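Local structure of protein HP0721 (Helicobacter pylori, 2XRH) at residues 79-84 / 90-95. The protein is a secreted protein of unknown function whose crystallised fragment, a small helical DUF1104 domain, holds nicotinic acid in a pocket. Sequence-based numbering, arbitrary orientation.
Sequences AVKEAL and EDMDDD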
loop_
_atom_site.group_PDB
_atom_site.type_symbol
_atom_site.label_atom_id
_atom_site.label_comp_id
_atom_site.label_asym_id
_atom_site.label_seq_id
_atom_site.Cartn_x
_atom_site.Cartn_y
_atom_site.Cartn_z
ATOM N N ALA A 79 -6.011 0.509 -10.091
ATOM C CA ALA A 79 -6.417 0.056 -11.406
ATOM C C ALA A 79 -6.125 -1.451 -11.560
ATOM O O ALA A 79 -6.888 -2.194 -12.187
ATOM C CB ALA A 79 -5.768 0.894 -12.541
ATOM N N VAL A 80 -4.994 -1.894 -11.020
ATOM C CA VAL A 80 -4.627 -3.290 -11.048
ATOM C C VAL A 80 -5.684 -4.086 -10.272
ATOM O O VAL A 80 -6.163 -5.104 -10.746
ATOM C CB VAL A 80 -3.190 -3.548 -10.516
ATOM C CG1 VAL A 80 -3.019 -4.998 -10.153
ATOM C CG2 VAL A 80 -2.134 -3.107 -11.571
ATOM N N LYS A 81 -6.036 -3.625 -9.100
ATOM C CA LYS A 81 -7.003 -4.330 -8.255
ATOM C C LYS A 81 -8.308 -4.486 -9.008
ATOM O O LYS A 81 -8.882 -5.562 -9.046
ATOM C CB LYS A 81 -7.227 -3.557 -6.952
ATOM C CG LYS A 81 -8.280 -4.118 -6.024
ATOM C CD LYS A 81 -8.314 -3.427 -4.617
ATOM C CE LYS A 81 -8.979 -2.069 -4.611
ATOM N NZ LYS A 81 -9.666 -1.776 -3.328
ATOM N N GLU A 82 -8.759 -3.414 -9.622
ATOM C CA GLU A 82 -9.989 -3.443 -10.404
ATOM C C GLU A 82 -9.918 -4.336 -11.610
ATOM O O GLU A 82 -10.872 -5.089 -11.872
ATOM C CB GLU A 82 -10.364 -2.034 -10.789
ATOM C CG GLU A 82 -10.813 -1.209 -9.635
ATOM C CD GLU A 82 -11.956 -1.861 -8.889
ATOM O OE1 GLU A 82 -12.988 -2.057 -9.578
ATOM O OE2 GLU A 82 -11.812 -2.193 -7.649
ATOM N N ALA A 83 -8.810 -4.293 -12.340
ATOM C CA ALA A 83 -8.629 -5.175 -13.470
ATOM C C ALA A 83 -8.671 -6.632 -13.026
ATOM O O ALA A 83 -9.264 -7.461 -13.686
ATOM C CB ALA A 83 -7.337 -4.862 -14.236
ATOM N N LEU A 84 -7.992 -6.960 -11.935
ATOM C CA LEU A 84 -7.964 -8.315 -11.476
ATOM C C LEU A 84 -9.377 -8.774 -11.111
ATOM O O LEU A 84 -9.739 -9.923 -11.406
ATOM C CB LEU A 84 -7.066 -8.465 -10.258
ATOM C CG LEU A 84 -5.584 -8.437 -10.593
ATOM C CD1 LEU A 84 -4.746 -8.284 -9.250
ATOM C CD2 LEU A 84 -5.157 -9.627 -11.395
ATOM N N GLU A 90 -7.889 -13.725 -8.275
ATOM C CA GLU A 90 -7.832 -14.010 -6.795
ATOM C C GLU A 90 -7.658 -12.921 -5.665
ATOM O O GLU A 90 -7.362 -13.304 -4.532
ATOM C CB GLU A 90 -6.711 -15.069 -6.602
ATOM C CG GLU A 90 -6.338 -15.442 -5.147
ATOM C CD GLU A 90 -5.370 -16.607 -5.058
ATOM O OE1 GLU A 90 -5.814 -17.766 -5.229
ATOM O OE2 GLU A 90 -4.163 -16.368 -4.793
ATOM N N ASP A 91 -7.912 -11.634 -5.904
ATOM C CA ASP A 91 -7.480 -10.535 -4.987
ATOM C C ASP A 91 -5.979 -10.536 -4.734
ATOM O O ASP A 91 -5.413 -11.566 -4.415
ATOM C CB ASP A 91 -8.079 -10.615 -3.568
ATOM C CG ASP A 91 -9.520 -10.963 -3.547
ATOM O OD1 ASP A 91 -10.342 -10.034 -3.714
ATOM O OD2 ASP A 91 -9.822 -12.154 -3.303
ATOM N N MET A 92 -5.348 -9.371 -4.806
ATOM C CA MET A 92 -4.011 -9.215 -4.260
ATOM C C MET A 92 -4.047 -9.484 -2.764
ATOM O O MET A 92 -4.965 -9.027 -2.061
ATOM C CB MET A 92 -3.505 -7.778 -4.458
ATOM C CG MET A 92 -3.044 -7.442 -5.866
ATOM S SD MET A 92 -2.440 -5.718 -5.959
ATOM C CE MET A 92 -4.060 -4.951 -5.855
ATOM N N ASP A 93 -3.024 -10.185 -2.272
ATOM C CA ASP A 93 -2.862 -10.401 -0.838
ATOM C C ASP A 93 -2.543 -9.060 -0.160
ATOM O O ASP A 93 -3.040 -8.752 0.922
ATOM C CB ASP A 93 -1.710 -11.382 -0.529
ATOM C CG ASP A 93 -1.922 -12.799 -1.102
ATOM O OD1 ASP A 93 -3.008 -13.136 -1.635
ATOM O OD2 ASP A 93 -0.967 -13.602 -1.010
ATOM N N ASP A 94 -1.712 -8.264 -0.825
ATOM C CA ASP A 94 -1.242 -6.994 -0.295
ATOM C C ASP A 94 -1.535 -5.906 -1.325
ATOM O O ASP A 94 -1.337 -6.117 -2.522
ATOM C CB ASP A 94 0.260 -7.129 -0.036
ATOM C CG ASP A 94 0.816 -8.486 -0.514
ATOM O OD1 ASP A 94 0.359 -8.948 -1.596
ATOM O OD2 ASP A 94 1.671 -9.106 0.169
ATOM N N ASP A 95 -2.003 -4.743 -0.879
ATOM C CA ASP A 95 -2.267 -3.664 -1.786
ATOM C C ASP A 95 -1.045 -3.108 -2.500
ATOM O O ASP A 95 -1.204 -2.671 -3.691
ATOM C CB ASP A 95 -2.911 -2.501 -1.073
ATOM C CG ASP A 95 -4.422 -2.677 -0.855
ATOM O OD1 ASP A 95 -5.120 -3.577 -1.443
ATOM O OD2 ASP A 95 -4.916 -1.821 -0.085
#
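M92 packs on V80, K81 and L84 in a small apolar contact, where the irregular chain following helix 70-86 folds back along the last turns of that helix. Its thioether chain does nearly all the work, and three of its atoms each meet a different helix residue. The methyl M92 CE lies against the root of the lysine side chain, 3.6 Å from K81 CB, while M92 SD comes within 4.3 Å of V80 CG1. Nearer the backbone, M92 CG rests 3.9 Å from L84 CD1, the two side chains crossing at roughly a right angle. The methionine runs extended through chi2 (-179°) and then bends at chi3 (-73°), a turn that brings its methyl group onto the helix surface at K81. V80 and L84, one helical turn apart, are buried and also touch helix 31-44, at I31 and T35 respectively. Farther out, K81 NZ stands 5.2 Å from D95 OD1, too far for a salt bridge, though the opposite charges may attract weakly. Q77 ties the loop to the same helix by a hydrogen bond from its NE2 to D95 O. V80 and M92 both touch bound nicotinic acid, making this helix-loop packing part of the wall of the ligand pocket.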